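Local atomic coordinates of peptidoglycan synthetase penicillin-binding protein 3 (Bifidobacterium adolescentis, PDB entry 4YE5), a protein that probably binds penicillin and, as a member of the transpeptidase family, probably cross-links peptidoglycan strands during cell-wall synthesis. Residues V476-A490 with I502-N514. Residues are numbered along the deposited sequence; the frame is centred on the assembly and turned at random.
Sequences VKVDGYRMAAKSGTA and IISDYSTIIPADN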
ATOM      1  N   VAL A 476     -13.128   3.521 -26.401  1.00 20.96           N
ATOM      2  CA  VAL A 476     -12.410   4.006 -25.206  1.00 20.06           C
ATOM      3  C   VAL A 476     -12.346   5.536 -25.294  1.00 20.63           C
ATOM      4  O   VAL A 476     -11.639   6.087 -26.136  1.00 18.24           O
ATOM      5  CB  VAL A 476     -10.982   3.417 -25.080  1.00 18.83           C
ATOM      6  CG1 VAL A 476     -10.320   3.860 -23.741  1.00 13.31           C
ATOM      7  CG2 VAL A 476     -10.995   1.892 -25.186  1.00 16.37           C
ATOM      8  N   LYS A 477     -13.103   6.216 -24.441  1.00 20.03           N
ATOM      9  CA  LYS A 477     -13.301   7.657 -24.566  1.00 20.30           C
ATOM     10  C   LYS A 477     -13.478   8.265 -23.191  1.00 22.79           C
ATOM     11  O   LYS A 477     -14.151   7.685 -22.356  1.00 17.61           O
ATOM     12  CB  LYS A 477     -14.600   7.980 -25.329  1.00 28.92           C
ATOM     13  CG  LYS A 477     -14.582   7.864 -26.847  1.00 37.17           C
ATOM     14  CD  LYS A 477     -15.867   8.494 -27.423  1.00 41.38           C
ATOM     15  CE  LYS A 477     -16.171   8.064 -28.889  1.00 40.45           C
ATOM     16  NZ  LYS A 477     -16.482   6.576 -29.037  1.00 27.66           N
ATOM     17  N   VAL A 478     -12.910   9.450 -22.973  1.00 18.77           N
ATOM     18  CA  VAL A 478     -13.300  10.273 -21.842  1.00 18.74           C
ATOM     19  C   VAL A 478     -13.642  11.624 -22.449  1.00 22.91           C
ATOM     20  O   VAL A 478     -12.749  12.359 -22.884  1.00 24.61           O
ATOM     21  CB  VAL A 478     -12.191  10.433 -20.770  1.00 22.66           C
ATOM     22  CG1 VAL A 478     -12.684  11.371 -19.646  1.00 26.03           C
ATOM     23  CG2 VAL A 478     -11.817   9.096 -20.165  1.00 22.25           C
ATOM     24  N   ASP A 479     -14.937  11.925 -22.513  1.00 22.15           N
ATOM     25  CA  ASP A 479     -15.419  13.080 -23.271  1.00 28.73           C
ATOM     26  C   ASP A 479     -14.751  14.378 -22.815  1.00 25.82           C
ATOM     27  O   ASP A 479     -14.730  14.684 -21.621  1.00 26.11           O
ATOM     28  CB  ASP A 479     -16.935  13.222 -23.158  1.00 33.37           C
ATOM     29  CG  ASP A 479     -17.473  14.342 -24.040  1.00 40.62           C
ATOM     30  OD1 ASP A 479     -17.070  14.390 -25.220  1.00 40.75           O
ATOM     31  OD2 ASP A 479     -18.277  15.176 -23.559  1.00 45.55           O
ATOM     32  N   GLY A 480     -14.175  15.102 -23.767  1.00 27.51           N
ATOM     33  CA  GLY A 480     -13.503  16.359 -23.484  1.00 32.60           C
ATOM     34  C   GLY A 480     -12.006  16.220 -23.230  1.00 32.77           C
ATOM     35  O   GLY A 480     -11.308  17.215 -23.080  1.00 27.12           O
ATOM     36  N   TYR A 481     -11.486  14.998 -23.178  1.00 24.29           N
ATOM     37  CA  TYR A 481     -10.079  14.855 -22.794  1.00 22.14           C
ATOM     38  C   TYR A 481      -9.270  13.991 -23.742  1.00 27.52           C
ATOM     39  O   TYR A 481      -9.709  12.911 -24.151  1.00 29.17           O
ATOM     40  CB  TYR A 481      -9.973  14.303 -21.363  1.00 21.75           C
ATOM     41  CG  TYR A 481     -10.653  15.208 -20.341  1.00 26.65           C
ATOM     42  CD1 TYR A 481     -12.011  15.080 -20.061  1.00 26.84           C
ATOM     43  CD2 TYR A 481      -9.942  16.195 -19.679  1.00 21.06           C
ATOM     44  CE1 TYR A 481     -12.640  15.911 -19.145  1.00 25.98           C
ATOM     45  CE2 TYR A 481     -10.570  17.032 -18.754  1.00 23.87           C
ATOM     46  CZ  TYR A 481     -11.913  16.887 -18.497  1.00 27.10           C
ATOM     47  OH  TYR A 481     -12.535  17.714 -17.574  1.00 28.56           O
ATOM     48  N   ARG A 482      -8.073  14.456 -24.066  1.00 23.60           N
ATOM     49  CA  ARG A 482      -7.137  13.661 -24.864  1.00 23.12           C
ATOM     50  C   ARG A 482      -6.423  12.655 -23.973  1.00 23.18           C
ATOM     51  O   ARG A 482      -6.077  12.990 -22.845  1.00 21.02           O
ATOM     52  CB  ARG A 482      -6.133  14.593 -25.545  1.00 23.92           C
ATOM     53  CG  ARG A 482      -6.790  15.476 -26.606  1.00 26.06           C
ATOM     54  CD  ARG A 482      -5.916  16.652 -27.027  1.00 21.49           C
ATOM     55  NE  ARG A 482      -4.563  16.263 -27.412  1.00 23.16           N
ATOM     56  CZ  ARG A 482      -3.588  17.140 -27.650  1.00 29.32           C
ATOM     57  NH1 ARG A 482      -3.828  18.448 -27.560  1.00 26.74           N
ATOM     58  NH2 ARG A 482      -2.381  16.718 -27.988  1.00 29.39           N
HETATM   59  N   MSE A 483      -6.214  11.430 -24.474  1.00 17.40           N
HETATM   60  CA  MSE A 483      -5.501  10.385 -23.732  1.00 18.47           C
HETATM   61  C   MSE A 483      -4.299   9.898 -24.513  1.00 20.67           C
HETATM   62  O   MSE A 483      -4.325   9.854 -25.740  1.00 19.45           O
HETATM   63  CB  MSE A 483      -6.407   9.160 -23.475  1.00 18.85           C
HETATM   64  CG  MSE A 483      -7.478   9.373 -22.387  1.00 25.70           C
HETATM   65 SE   MSE A 483      -8.584   7.779 -22.086  0.54 24.45          SE
HETATM   66  CE  MSE A 483      -9.674   7.915 -23.632  1.00 20.13           C
ATOM     67  N   ALA A 484      -3.255   9.506 -23.794  1.00 17.32           N
ATOM     68  CA  ALA A 484      -2.118   8.834 -24.403  1.00 18.94           C
ATOM     69  C   ALA A 484      -2.078   7.486 -23.711  1.00 20.40           C
ATOM     70  O   ALA A 484      -1.978   7.424 -22.482  1.00 21.17           O
ATOM     71  CB  ALA A 484      -0.835   9.586 -24.147  1.00 14.04           C
ATOM     72  N   ALA A 485      -2.156   6.409 -24.482  1.00 16.67           N
ATOM     73  CA  ALA A 485      -2.301   5.103 -23.846  1.00 20.23           C
ATOM     74  C   ALA A 485      -1.730   3.984 -24.678  1.00 19.51           C
ATOM     75  O   ALA A 485      -1.548   4.139 -25.877  1.00 15.74           O
ATOM     76  CB  ALA A 485      -3.790   4.833 -23.578  1.00 14.05           C
ATOM     77  N   LYS A 486      -1.499   2.839 -24.045  1.00 13.10           N
ATOM     78  CA  LYS A 486      -1.158   1.622 -24.769  1.00 15.47           C
ATOM     79  C   LYS A 486      -1.912   0.445 -24.186  1.00 14.42           C
ATOM     80  O   LYS A 486      -2.119   0.387 -22.976  1.00 12.77           O
ATOM     81  CB  LYS A 486       0.357   1.326 -24.700  1.00 15.17           C
ATOM     82  CG  LYS A 486       1.148   1.783 -25.933  1.00 20.78           C
ATOM     83  CD  LYS A 486       0.731   1.106 -27.248  1.00 14.47           C
ATOM     84  CE  LYS A 486       1.253  -0.318 -27.311  1.00 19.34           C
ATOM     85  NZ  LYS A 486       0.564  -1.160 -28.330  1.00 23.05           N
ATOM     86  N   SER A 487      -2.283  -0.507 -25.042  1.00 15.14           N
ATOM     87  CA  SER A 487      -2.889  -1.764 -24.606  1.00 14.08           C
ATOM     88  C   SER A 487      -1.945  -2.944 -24.791  1.00 19.22           C
ATOM     89  O   SER A 487      -0.998  -2.874 -25.583  1.00 15.41           O
ATOM     90  CB  SER A 487      -4.125  -2.059 -25.448  1.00 15.98           C
ATOM     91  OG  SER A 487      -3.743  -2.222 -26.804  1.00 18.79           O
ATOM     92  N   GLY A 488      -2.232  -4.046 -24.090  1.00 16.24           N
ATOM     93  CA  GLY A 488      -1.500  -5.286 -24.284  1.00 13.15           C
ATOM     94  C   GLY A 488      -2.298  -6.495 -23.805  1.00 15.53           C
ATOM     95  O   GLY A 488      -3.348  -6.340 -23.189  1.00 13.91           O
ATOM     96  N   THR A 489      -1.803  -7.691 -24.107  1.00 16.01           N
ATOM     97  CA  THR A 489      -2.295  -8.931 -23.521  1.00 18.20           C
ATOM     98  C   THR A 489      -1.081  -9.797 -23.312  1.00 22.41           C
ATOM     99  O   THR A 489      -0.034  -9.570 -23.935  1.00 21.00           O
ATOM    100  CB  THR A 489      -3.272  -9.709 -24.447  1.00 23.56           C
ATOM    101  OG1 THR A 489      -2.591 -10.087 -25.641  1.00 24.10           O
ATOM    102  CG2 THR A 489      -4.494  -8.858 -24.814  1.00 22.86           C
ATOM    103  N   ALA A 490      -1.226 -10.801 -22.454  1.00 16.61           N
ATOM    104  CA  ALA A 490      -0.165 -11.751 -22.199  1.00 21.57           C
ATOM    105  C   ALA A 490      -0.770 -13.011 -21.616  1.00 21.90           C
ATOM    106  O   ALA A 490      -1.765 -12.945 -20.884  1.00 19.39           O
ATOM    107  CB  ALA A 490       0.849 -11.153 -21.221  1.00 22.97           C
ATOM    108  N   ILE A 502      -5.320 -15.381 -20.215  1.00 16.85           N
ATOM    109  CA  ILE A 502      -4.589 -14.174 -20.564  1.00 18.86           C
ATOM    110  C   ILE A 502      -4.969 -13.038 -19.619  1.00 24.07           C
ATOM    111  O   ILE A 502      -5.984 -13.111 -18.931  1.00 20.46           O
ATOM    112  CB  ILE A 502      -4.913 -13.720 -22.012  1.00 28.92           C
ATOM    113  CG1 ILE A 502      -6.372 -13.282 -22.109  1.00 30.93           C
ATOM    114  CG2 ILE A 502      -4.635 -14.859 -23.036  1.00 25.22           C
ATOM    115  CD1 ILE A 502      -6.578 -12.014 -22.930  1.00 35.35           C
ATOM    116  N   ILE A 503      -4.131 -12.004 -19.565  1.00 16.51           N
ATOM    117  CA  ILE A 503      -4.534 -10.750 -18.972  1.00 15.19           C
ATOM    118  C   ILE A 503      -4.719  -9.760 -20.106  1.00 19.16           C
ATOM    119  O   ILE A 503      -4.079  -9.892 -21.159  1.00 18.31           O
ATOM    120  CB  ILE A 503      -3.481 -10.193 -18.005  1.00 15.10           C
ATOM    121  CG1 ILE A 503      -2.107 -10.247 -18.660  1.00 22.87           C
ATOM    122  CG2 ILE A 503      -3.478 -11.019 -16.705  1.00 16.80           C
ATOM    123  CD1 ILE A 503      -1.193  -9.176 -18.235  1.00 19.19           C
ATOM    124  N   SER A 504      -5.617  -8.806 -19.886  1.00 18.04           N
ATOM    125  CA  SER A 504      -5.755  -7.595 -20.687  1.00 17.02           C
ATOM    126  C   SER A 504      -5.200  -6.452 -19.841  1.00 19.66           C
ATOM    127  O   SER A 504      -5.667  -6.236 -18.722  1.00 13.79           O
ATOM    128  CB  SER A 504      -7.245  -7.342 -20.949  1.00 15.17           C
ATOM    129  OG  SER A 504      -7.511  -6.060 -21.503  1.00 16.72           O
ATOM    130  N   ASP A 505      -4.206  -5.725 -20.353  1.00 16.88           N
ATOM    131  CA  ASP A 505      -3.675  -4.577 -19.617  1.00 14.60           C
ATOM    132  C   ASP A 505      -3.785  -3.314 -20.439  1.00 16.15           C
ATOM    133  O   ASP A 505      -3.873  -3.358 -21.672  1.00 11.56           O
ATOM    134  CB  ASP A 505      -2.252  -4.797 -19.037  1.00 11.16           C
ATOM    135  CG  ASP A 505      -1.179  -5.081 -20.095  1.00 18.95           C
ATOM    136  OD1 ASP A 505      -1.502  -5.186 -21.286  1.00 17.82           O
ATOM    137  OD2 ASP A 505       0.022  -5.220 -19.722  1.00 15.42           O
ATOM    138  N   TYR A 506      -3.798  -2.183 -19.752  1.00 12.88           N
ATOM    139  CA  TYR A 506      -4.041  -0.923 -20.427  1.00 14.23           C
ATOM    140  C   TYR A 506      -3.564   0.151 -19.486  1.00 15.72           C
ATOM    141  O   TYR A 506      -3.884   0.117 -18.309  1.00 14.78           O
ATOM    142  CB  TYR A 506      -5.550  -0.758 -20.707  1.00 10.31           C
ATOM    143  CG  TYR A 506      -5.890   0.205 -21.851  1.00 12.59           C
ATOM    144  CD1 TYR A 506      -5.951   1.592 -21.641  1.00 14.43           C
ATOM    145  CD2 TYR A 506      -6.184  -0.276 -23.128  1.00 13.86           C
ATOM    146  CE1 TYR A 506      -6.289   2.482 -22.713  1.00 15.16           C
ATOM    147  CE2 TYR A 506      -6.515   0.602 -24.190  1.00 16.97           C
ATOM    148  CZ  TYR A 506      -6.568   1.972 -23.971  1.00 21.18           C
ATOM    149  OH  TYR A 506      -6.897   2.833 -25.033  1.00 23.19           O
ATOM    150  N   SER A 507      -2.779   1.090 -19.999  1.00 12.18           N
ATOM    151  CA  SER A 507      -2.262   2.149 -19.171  1.00 13.43           C
ATOM    152  C   SER A 507      -2.439   3.467 -19.916  1.00 17.21           C
ATOM    153  O   SER A 507      -2.046   3.603 -21.078  1.00 17.04           O
ATOM    154  CB  SER A 507      -0.801   1.882 -18.810  1.00 17.29           C
ATOM    155  OG  SER A 507      -0.335   2.851 -17.886  1.00 21.24           O
ATOM    156  N   THR A 508      -3.037   4.430 -19.223  1.00 16.40           N
ATOM    157  CA  THR A 508      -3.438   5.682 -19.818  1.00 13.34           C
ATOM    158  C   THR A 508      -2.833   6.881 -19.085  1.00 12.56           C
ATOM    159  O   THR A 508      -2.825   6.930 -17.846  1.00 15.11           O
ATOM    160  CB  THR A 508      -4.970   5.847 -19.727  1.00 24.31           C
ATOM    161  OG1 THR A 508      -5.603   4.741 -20.387  1.00 28.48           O
ATOM    162  CG2 THR A 508      -5.381   7.149 -20.423  1.00 23.13           C
ATOM    163  N   ILE A 509      -2.352   7.845 -19.857  1.00 13.87           N
ATOM    164  CA  ILE A 509      -1.889   9.128 -19.326  1.00 15.92           C
ATOM    165  C   ILE A 509      -2.972  10.130 -19.669  1.00 20.77           C
ATOM    166  O   ILE A 509      -3.388  10.212 -20.819  1.00 17.85           O
ATOM    167  CB  ILE A 509      -0.588   9.579 -20.028  1.00 12.64           C
ATOM    168  CG1 ILE A 509       0.541   8.587 -19.725  1.00 16.19           C
ATOM    169  CG2 ILE A 509      -0.230  10.993 -19.603  1.00 14.64           C
ATOM    170  CD1 ILE A 509       1.745   8.670 -20.714  1.00 12.79           C
ATOM    171  N   ILE A 510      -3.446  10.885 -18.684  1.00 13.32           N
ATOM    172  CA  ILE A 510      -4.571  11.773 -18.938  1.00 16.19           C
ATOM    173  C   ILE A 510      -4.475  13.070 -18.096  1.00 16.01           C
ATOM    174  O   ILE A 510      -4.015  13.035 -16.957  1.00 20.35           O
ATOM    175  CB  ILE A 510      -5.904  11.010 -18.674  1.00 18.98           C
ATOM    176  CG1 ILE A 510      -7.110  11.817 -19.170  1.00 20.81           C
ATOM    177  CG2 ILE A 510      -6.064  10.665 -17.177  1.00 18.84           C
ATOM    178  CD1 ILE A 510      -8.439  11.115 -18.948  1.00 16.00           C
ATOM    179  N   PRO A 511      -4.807  14.238 -18.690  1.00 18.77           N
ATOM    180  CA  PRO A 511      -5.001  14.440 -20.138  1.00 19.55           C
ATOM    181  C   PRO A 511      -3.659  14.477 -20.859  1.00 26.99           C
ATOM    182  O   PRO A 511      -2.674  14.937 -20.268  1.00 22.45           O
ATOM    183  CB  PRO A 511      -5.703  15.795 -20.234  1.00 17.18           C
ATOM    184  CG  PRO A 511      -5.435  16.510 -18.900  1.00 21.36           C
ATOM    185  CD  PRO A 511      -5.095  15.444 -17.885  1.00 18.35           C
ATOM    186  N   ALA A 512      -3.619  14.007 -22.106  1.00 21.43           N
ATOM    187  CA  ALA A 512      -2.358  13.938 -22.851  1.00 23.93           C
ATOM    188  C   ALA A 512      -1.655  15.293 -22.996  1.00 28.09           C
ATOM    189  O   ALA A 512      -0.426  15.358 -23.057  1.00 23.88           O
ATOM    190  CB  ALA A 512      -2.581  13.313 -24.243  1.00 22.14           C
ATOM    191  N   ASP A 513      -2.425  16.373 -23.054  1.00 23.05           N
ATOM    192  CA  ASP A 513      -1.823  17.675 -23.350  1.00 26.60           C
ATOM    193  C   ASP A 513      -1.340  18.432 -22.099  1.00 29.07           C
ATOM    194  O   ASP A 513      -0.752  19.495 -22.205  1.00 30.32           O
ATOM    195  CB  ASP A 513      -2.746  18.532 -24.224  1.00 28.35           C
ATOM    196  CG  ASP A 513      -4.164  18.630 -23.682  1.00 29.96           C
ATOM    197  OD1 ASP A 513      -4.699  17.636 -23.141  1.00 28.75           O
ATOM    198  OD2 ASP A 513      -4.760  19.714 -23.820  1.00 37.52           O
ATOM    199  N   ASN A 514      -1.564  17.852 -20.923  1.00 25.79           N
ATOM    200  CA  ASN A 514      -1.078  18.407 -19.653  1.00 23.98           C
ATOM    201  C   ASN A 514      -1.202  17.316 -18.620  1.00 21.60           C
ATOM    202  O   ASN A 514      -2.085  17.379 -17.771  1.00 21.63           O
ATOM    203  CB  ASN A 514      -1.922  19.632 -19.230  1.00 31.90           C
ATOM    204  CG  ASN A 514      -1.386  20.327 -17.966  1.00 41.76           C
ATOM    205  OD1 ASN A 514      -0.285  20.032 -17.495  1.00 44.57           O
ATOM    206  ND2 ASN A 514      -2.175  21.254 -17.415  1.00 38.90           N
TER
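Lys-486 O lies over one face of the Tyr-506 ring, 3.9 Å above its plane and nearer the rim than the centre. Ala-485 CB and Ser-487 CB approach the ring obliquely, with Ala-485 CB 3.5 Å from Tyr-506 CE1. Thr-508 OG1 lies at the ring edge, in plane. With CG anti to the backbone N (chi1 -157°), the ring leans across strand 484-490, and Val-476 CG1 meets its OH. Pro-511 CB sits at the edge of the Tyr-481 ring. Asp-513 CB rests over one face of the Arg-482 guanidinium, 3.5 Å from NH1. The carboxylate is stacked, its plane 20° from the guanidinium. The charges are close but form no salt bridge; Arg-482 NE pairs with Glu-466, and the Asp-513 oxygens hydrogen-bond Ser-555 and Ser-556. The side chains of Met-483 (selenomethionine) and Ile-510 lie side by side.

The strands are antiparallel, joined by paired backbone bonds from Ala-484/Ile-509 to Ala-490/Ile-503. Beyond them, Ala-512 N hydrogen-bonds Arg-482 O at 2.8 Å, from above the carbonyl plane. Lys-486 NZ hydrogen-bonds Ser-287 OG, probably of the SxxK motif. Lys-486, Ser-487 and Gly-488 probably form the K(S/T)G motif on the hairpin's edge strand, beside the active site, as in penicillin-binding transpeptidases.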